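PDB 3ROT: ABC sugar transporter, periplasmic sugar binding protein from Legionella pneumophila subsp. pneumophila, which probably binds a sugar in the periplasm and hands it to an ABC transporter of the inner membrane for uptake. Local coordinates for residues I9-Q14 with V92-K97; L39-P42 with P48-V51; A57-P62 with L79-K84. All coordinates share one frame; numbering follows the deposited sequence.

Interaction 1 (I9-Q14 with V92-K97). With GOL (glycerol), chain C.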
# COMPACT_ATOMS: atom_id res chain seq x y z
N ILE A 9 -11.21 16.39 -0.39
CA ILE A 9 -11.85 15.08 -0.39
C ILE A 9 -11.44 14.26 -1.61
O ILE A 9 -11.45 14.75 -2.73
CB ILE A 9 -13.38 15.27 -0.33
CG1 ILE A 9 -13.72 16.21 0.84
CG2 ILE A 9 -14.07 13.92 -0.16
CD1 ILE A 9 -15.19 16.56 1.01
N THR A 10 -11.05 13.01 -1.37
CA THR A 10 -10.64 12.12 -2.46
C THR A 10 -11.30 10.76 -2.34
O THR A 10 -11.99 10.47 -1.37
CB THR A 10 -9.10 11.93 -2.51
OG1 THR A 10 -8.66 11.23 -1.33
CG2 THR A 10 -8.40 13.28 -2.60
N HIS A 11 -11.10 9.92 -3.35
CA HIS A 11 -11.68 8.59 -3.38
C HIS A 11 -10.69 7.52 -2.93
O HIS A 11 -11.02 6.33 -2.92
CB HIS A 11 -12.18 8.26 -4.79
CG HIS A 11 -11.15 8.48 -5.86
ND1 HIS A 11 -10.96 9.69 -6.49
CD2 HIS A 11 -10.21 7.64 -6.37
CE1 HIS A 11 -9.96 9.59 -7.34
NE2 HIS A 11 -9.48 8.36 -7.29
N GLY A 12 -9.49 7.93 -2.55
CA GLY A 12 -8.49 6.97 -2.11
C GLY A 12 -7.43 7.64 -1.25
O GLY A 12 -7.29 8.87 -1.27
N SER A 13 -6.66 6.85 -0.52
CA SER A 13 -5.64 7.41 0.35
C SER A 13 -4.42 6.51 0.56
O SER A 13 -3.50 6.89 1.27
CB SER A 13 -6.26 7.74 1.70
OG SER A 13 -6.78 6.57 2.30
N GLN A 14 -4.41 5.33 -0.04
CA GLN A 14 -3.28 4.41 0.14
C GLN A 14 -2.15 4.63 -0.86
O GLN A 14 -0.97 4.54 -0.50
CB GLN A 14 -3.77 2.96 0.06
CG GLN A 14 -4.87 2.59 1.06
CD GLN A 14 -4.65 3.18 2.45
OE1 GLN A 14 -5.04 4.32 2.73
NE2 GLN A 14 -4.02 2.41 3.34
N VAL A 92 -10.23 18.29 -8.49
CA VAL A 92 -8.82 17.97 -8.60
C VAL A 92 -8.63 16.51 -8.98
O VAL A 92 -9.46 15.65 -8.64
CB VAL A 92 -8.08 18.24 -7.26
CG1 VAL A 92 -8.21 19.70 -6.88
CG2 VAL A 92 -8.65 17.36 -6.17
N ASP A 93 -7.55 16.24 -9.71
CA ASP A 93 -7.17 14.90 -10.14
C ASP A 93 -8.07 14.31 -11.21
O ASP A 93 -7.60 13.92 -12.27
CB ASP A 93 -7.11 13.96 -8.94
CG ASP A 93 -6.76 12.54 -9.32
OD1 ASP A 93 -5.59 12.27 -9.67
OD2 ASP A 93 -7.67 11.69 -9.28
N THR A 94 -9.36 14.22 -10.94
CA THR A 94 -10.31 13.66 -11.89
C THR A 94 -11.54 14.54 -11.95
O THR A 94 -12.01 15.02 -10.92
CB THR A 94 -10.79 12.24 -11.48
OG1 THR A 94 -9.65 11.41 -11.21
CG2 THR A 94 -11.62 11.61 -12.60
N ARG A 95 -12.05 14.74 -13.16
CA ARG A 95 -13.23 15.57 -13.34
C ARG A 95 -14.28 14.87 -14.19
O ARG A 95 -13.95 14.00 -14.99
CB ARG A 95 -12.86 16.90 -13.99
CG ARG A 95 -12.32 16.76 -15.40
CD ARG A 95 -12.42 18.08 -16.11
NE ARG A 95 -11.46 18.22 -17.20
CZ ARG A 95 -11.21 19.37 -17.82
NH1 ARG A 95 -11.86 20.47 -17.46
NH2 ARG A 95 -10.31 19.42 -18.80
N PRO A 96 -15.55 15.26 -14.04
CA PRO A 96 -16.67 14.68 -14.80
C PRO A 96 -16.70 15.23 -16.22
O PRO A 96 -16.08 16.24 -16.52
CB PRO A 96 -17.88 15.12 -13.99
CG PRO A 96 -17.49 16.50 -13.56
CD PRO A 96 -16.04 16.30 -13.11
N LYS A 97 -17.43 14.56 -17.10
CA LYS A 97 -17.51 15.02 -18.49
C LYS A 97 -18.45 16.23 -18.65
O LYS A 97 -18.20 17.11 -19.47
CB LYS A 97 -17.97 13.88 -19.41
CG LYS A 97 -19.42 13.46 -19.20
CD LYS A 97 -19.94 12.60 -20.36
CE LYS A 97 -19.26 11.23 -20.40
NZ LYS A 97 -19.77 10.36 -21.51
C1 GOL C . -6.00 8.48 -9.28
O1 GOL C . -7.21 9.17 -9.43
C2 GOL C . -4.80 9.29 -9.82
O2 GOL C . -5.08 9.86 -11.08
C3 GOL C . -3.58 8.37 -9.89
O3 GOL C . -3.03 8.36 -11.18

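Interaction 2 (L39-P42 with P48-V51)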
# COMPACT_ATOMS: atom_id res chain seq x y z
N LEU A 39 -10.42 14.27 3.87
CA LEU A 39 -11.33 13.14 3.97
C LEU A 39 -11.12 12.19 2.80
O LEU A 39 -11.21 12.59 1.63
CB LEU A 39 -12.78 13.63 3.98
CG LEU A 39 -13.18 14.58 5.12
CD1 LEU A 39 -14.64 14.99 4.95
CD2 LEU A 39 -12.97 13.89 6.47
N ALA A 40 -10.84 10.93 3.11
CA ALA A 40 -10.61 9.91 2.08
C ALA A 40 -10.87 8.52 2.66
O ALA A 40 -10.43 8.22 3.77
CB ALA A 40 -9.17 10.01 1.57
N PRO A 41 -11.59 7.66 1.91
CA PRO A 41 -11.90 6.30 2.36
C PRO A 41 -10.64 5.53 2.73
O PRO A 41 -9.60 5.69 2.09
CB PRO A 41 -12.62 5.70 1.15
CG PRO A 41 -13.26 6.89 0.52
CD PRO A 41 -12.16 7.91 0.58
N PRO A 42 -10.72 4.67 3.75
CA PRO A 42 -9.58 3.87 4.22
C PRO A 42 -8.97 2.96 3.15
O PRO A 42 -7.81 2.58 3.25
CB PRO A 42 -10.18 3.07 5.38
CG PRO A 42 -11.31 3.93 5.86
CD PRO A 42 -11.91 4.41 4.57
N PRO A 48 -19.46 5.76 -2.67
CA PRO A 48 -20.52 6.13 -1.73
C PRO A 48 -19.98 6.76 -0.44
O PRO A 48 -20.56 7.71 0.09
CB PRO A 48 -21.26 4.81 -1.50
CG PRO A 48 -20.20 3.77 -1.76
CD PRO A 48 -19.49 4.32 -2.97
N LYS A 49 -18.86 6.24 0.05
CA LYS A 49 -18.24 6.78 1.25
C LYS A 49 -17.79 8.22 0.98
O LYS A 49 -18.02 9.12 1.81
CB LYS A 49 -17.03 5.93 1.64
CG LYS A 49 -16.37 6.35 2.93
CD LYS A 49 -17.37 6.37 4.07
CE LYS A 49 -16.68 6.20 5.40
NZ LYS A 49 -15.93 4.90 5.43
N GLN A 50 -17.17 8.44 -0.17
CA GLN A 50 -16.72 9.78 -0.54
C GLN A 50 -17.92 10.72 -0.66
O GLN A 50 -17.84 11.88 -0.27
CB GLN A 50 -15.94 9.75 -1.86
CG GLN A 50 -15.74 11.14 -2.47
CD GLN A 50 -14.81 11.16 -3.67
OE1 GLN A 50 -14.72 10.19 -4.41
NE2 GLN A 50 -14.12 12.28 -3.87
N VAL A 51 -19.02 10.22 -1.22
CA VAL A 51 -20.22 11.03 -1.37
C VAL A 51 -20.70 11.47 0.02
O VAL A 51 -21.09 12.63 0.21
CB VAL A 51 -21.35 10.25 -2.09
CG1 VAL A 51 -22.67 10.99 -1.95
CG2 VAL A 51 -21.01 10.09 -3.56

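Interaction 3 (A57-P62 with L79-K84)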
# COMPACT_ATOMS: atom_id res chain seq x y z
N ALA A 57 -19.44 17.32 4.83
CA ALA A 57 -18.62 18.51 4.76
C ALA A 57 -19.51 19.72 4.49
O ALA A 57 -19.36 20.77 5.12
CB ALA A 57 -17.57 18.37 3.66
N LEU A 58 -20.44 19.57 3.55
CA LEU A 58 -21.37 20.64 3.18
C LEU A 58 -22.16 21.17 4.37
O LEU A 58 -22.39 22.37 4.48
CB LEU A 58 -22.35 20.16 2.11
CG LEU A 58 -21.78 19.80 0.73
CD1 LEU A 58 -22.90 19.37 -0.20
CD2 LEU A 58 -21.07 21.01 0.17
N ALA A 59 -22.58 20.26 5.25
CA ALA A 59 -23.36 20.64 6.43
C ALA A 59 -22.64 21.65 7.32
O ALA A 59 -23.28 22.44 8.01
CB ALA A 59 -23.70 19.39 7.24
N THR A 60 -21.31 21.62 7.30
CA THR A 60 -20.52 22.53 8.13
C THR A 60 -20.32 23.89 7.49
O THR A 60 -19.70 24.76 8.09
CB THR A 60 -19.13 21.93 8.44
OG1 THR A 60 -18.39 21.82 7.22
CG2 THR A 60 -19.26 20.56 9.08
N TYR A 61 -20.83 24.07 6.28
CA TYR A 61 -20.68 25.34 5.56
C TYR A 61 -19.23 25.82 5.55
O TYR A 61 -18.91 26.89 6.09
CB TYR A 61 -21.59 26.41 6.19
CG TYR A 61 -23.05 26.19 5.91
CD1 TYR A 61 -23.62 26.58 4.69
CD2 TYR A 61 -23.87 25.54 6.84
CE1 TYR A 61 -24.96 26.31 4.40
CE2 TYR A 61 -25.20 25.26 6.56
CZ TYR A 61 -25.75 25.64 5.34
OH TYR A 61 -27.06 25.35 5.04
N PRO A 62 -18.32 25.04 4.94
CA PRO A 62 -16.90 25.40 4.87
C PRO A 62 -16.63 26.53 3.88
O PRO A 62 -17.49 26.89 3.08
CB PRO A 62 -16.24 24.09 4.45
CG PRO A 62 -17.26 23.51 3.54
CD PRO A 62 -18.55 23.73 4.31
N LEU A 79 -22.83 17.85 -5.67
CA LEU A 79 -22.26 19.01 -6.35
C LEU A 79 -23.30 20.10 -6.51
O LEU A 79 -23.02 21.28 -6.27
CB LEU A 79 -21.71 18.60 -7.72
CG LEU A 79 -20.45 17.74 -7.66
CD1 LEU A 79 -20.07 17.28 -9.06
CD2 LEU A 79 -19.31 18.55 -7.01
N GLN A 80 -24.49 19.71 -6.94
CA GLN A 80 -25.57 20.66 -7.13
C GLN A 80 -25.95 21.28 -5.79
O GLN A 80 -26.20 22.49 -5.69
CB GLN A 80 -26.78 19.96 -7.76
CG GLN A 80 -26.62 19.75 -9.26
CD GLN A 80 -27.72 18.89 -9.84
OE1 GLN A 80 -28.86 18.93 -9.40
NE2 GLN A 80 -27.37 18.09 -10.85
N ARG A 81 -25.99 20.46 -4.75
CA ARG A 81 -26.32 20.95 -3.41
C ARG A 81 -25.29 22.01 -3.03
O ARG A 81 -25.64 23.12 -2.65
CB ARG A 81 -26.28 19.81 -2.40
CG ARG A 81 -26.58 20.23 -0.96
CD ARG A 81 -26.41 19.07 0.01
NE ARG A 81 -26.31 19.53 1.39
CZ ARG A 81 -25.97 18.75 2.42
NH1 ARG A 81 -25.69 17.47 2.23
NH2 ARG A 81 -25.91 19.26 3.65
N ALA A 82 -24.01 21.65 -3.15
CA ALA A 82 -22.93 22.58 -2.82
C ALA A 82 -23.11 23.88 -3.58
O ALA A 82 -22.92 24.97 -3.04
CB ALA A 82 -21.59 21.95 -3.17
N ASN A 83 -23.47 23.76 -4.85
CA ASN A 83 -23.67 24.93 -5.70
C ASN A 83 -24.77 25.84 -5.15
O ASN A 83 -24.64 27.07 -5.16
CB ASN A 83 -24.00 24.49 -7.12
CG ASN A 83 -23.87 25.62 -8.11
OD1 ASN A 83 -22.81 26.22 -8.22
ND2 ASN A 83 -24.94 25.91 -8.83
N LYS A 84 -25.85 25.24 -4.67
CA LYS A 84 -26.96 26.01 -4.12
C LYS A 84 -26.58 26.72 -2.81
O LYS A 84 -27.01 27.85 -2.57
CB LYS A 84 -28.18 25.11 -3.88
CG LYS A 84 -28.80 24.56 -5.16
CD LYS A 84 -30.24 24.10 -4.95
CE LYS A 84 -30.33 22.79 -4.18
NZ LYS A 84 -29.78 21.65 -4.96

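Interaction 1 (I9-Q14 with V92-K97)
His11 and Asp93 meet chiefly through a bound glycerol, and no direct hydrogen bond joins 9-14 to 92-97. Among the polar contacts, glycerol O1 lies between the two side chains: His11 NE2 donates to it at 3.2 Å, and O1 in turn donates to Asp93 OD2 at 2.6 Å. Glycerol O2 gives a further bond to Asp93 OD1 at 2.8 Å, so both carboxylate oxygens hold the ligand. Within 92-97, Thr94 OG1 donates to Asp93 OD2 at 2.8 Å, arriving from above the carboxylate plane, 54° out of it. OD2 therefore takes two bonds, which would tend to fix the turn of the carboxylate.

The direct contact is van der Waals: His11 CE1 stands 3.7 Å from Asp93 OD2, which lies at the imidazole edge, in the ring plane. Asp93 has CG anti to the backbone N (chi1 178°), which brings its carboxylate to the ring, the planes 39° apart. His11 ND1 is hydrogen-bonded to Thr68 OG1, and Trp18 meets the imidazole edge-to-face; both would steady it.

His142, Arg148 and Asp225 also hydrogen-bond the glycerol, which probably comes from the crystallisation liquor and may mark the sugar site. The loops follow parallel strands 5-9 and 89-92 at their C-terminal ends, with helices 16-32, 47-59 and 247-264 packed around.

Interaction 2 (L39-P42 with P48-V51)
Pro41 and Lys49 bury the most surface here, 49 and 44 Å² respectively, and they touch through aliphatic carbon alone. Pro41 CG lies 4.0 Å from Lys49 CG, and Lys49 CB is equally near, so one corner of the pyrrolidine ring rests against the root of the lysine chain. The two side chains run past each other in opposite directions. Pro41 CA and Lys49 CA, 6.5 Å apart, are the closest CA pair between 39-42 and 48-51.

Lys49 starts with CG anti to its backbone nitrogen (chi1 -176°), then bends at chi2 (55°) and again at chi4. The bends carry the ammonium back beside the second proline, where Lys49 NZ stands 4.1 Å from Pro42 CD; the two side chains cross there at about a right angle. This is packing against the ring, with no polar bond across the contact.

Gln50 adds a smaller share, its backbone N lying 4.3 Å from Pro41 CG. Its side-chain NE2 is hydrogen-bonded to Thr68, beside His11. Asp46 OD1 accepts from Lys49 N near the start of the helix, and Phe53, one turn beyond Lys49, also touches Pro41.

Geometrically this is a strand-to-helix connection folding back on the first turn of its own helix: the beta-alpha link from edge strand 35-39 to helix 47-59, typical of the Rossmann-like lobes of periplasmic binding proteins.

Interaction 3 (A57-P62 with L79-K84)
Leu58 packs against both Arg81 and Ala82, and these contacts make up most of the join between 57-62 and 79-84. On the apolar side, Leu58 CD2 reaches Ala82 CB at 3.5 Å. Leu58 CA and Ala82 CA are 6.5 Å apart, the closest CA pair between the segments, a close approach consistent with the small alanine side chain at this point.

The second kind of contact sets leucine against the arginine chain. Leu58 CD1 lies 3.5 Å from Arg81 CD, and Leu58 CB sits 3.9 Å above the Arg81 guanidinium plane, over its centre. Arg81 is extended from CG to NE, with CG anti to the backbone nitrogen (chi1 179°), which lays its length along the leucine. No hydrogen bond crosses the contact; Arg81 NH1 instead forms a salt bridge with Glu55, one turn earlier on the leucine's helix.

Local hydrogen bonds lie in the turn after Leu58. Ala57 O accepts from Thr60 N and from Thr60 OG1, the hydroxyl at 2.5 Å and in the carbonyl plane. Tyr61 then leaves helical geometry with positive phi (49°).

Helices 47-59 and 76-85 are successive in the alternating beta-alpha order, parallel strand 64-67 between them. Leu58 touches Ile65 and Ala82 touches Val89, helix-on-sheet packing typical of a Rossmann-like lobe.

Overall arrangement
All three contacts belong to the lobe built on the parallel sheet containing strands 35-39, 5-9, 64-67 and 89-92. Along the chain, interactions 2 and 3 follow in series, both nested in the loop closed by interaction 1. Centres of interactions 1 and 2 are about 10 Å apart, and they touch, Ser13 OG lying 3.0 Å from Pro41 O. Interaction 3 is about 17 Å from interaction 1 and 16 Å from interaction 2, centre to centre. Helix 47-59 joins interactions 2 and 3, its beginning lying near the glycerol-binding loops and its last turn farther from them, though Ala57 CB still packs on Ile9 CD1 at 4.0 Å. Ligand-contacting loops thus occupy one end of the lobe, while interaction 3 packs its other end.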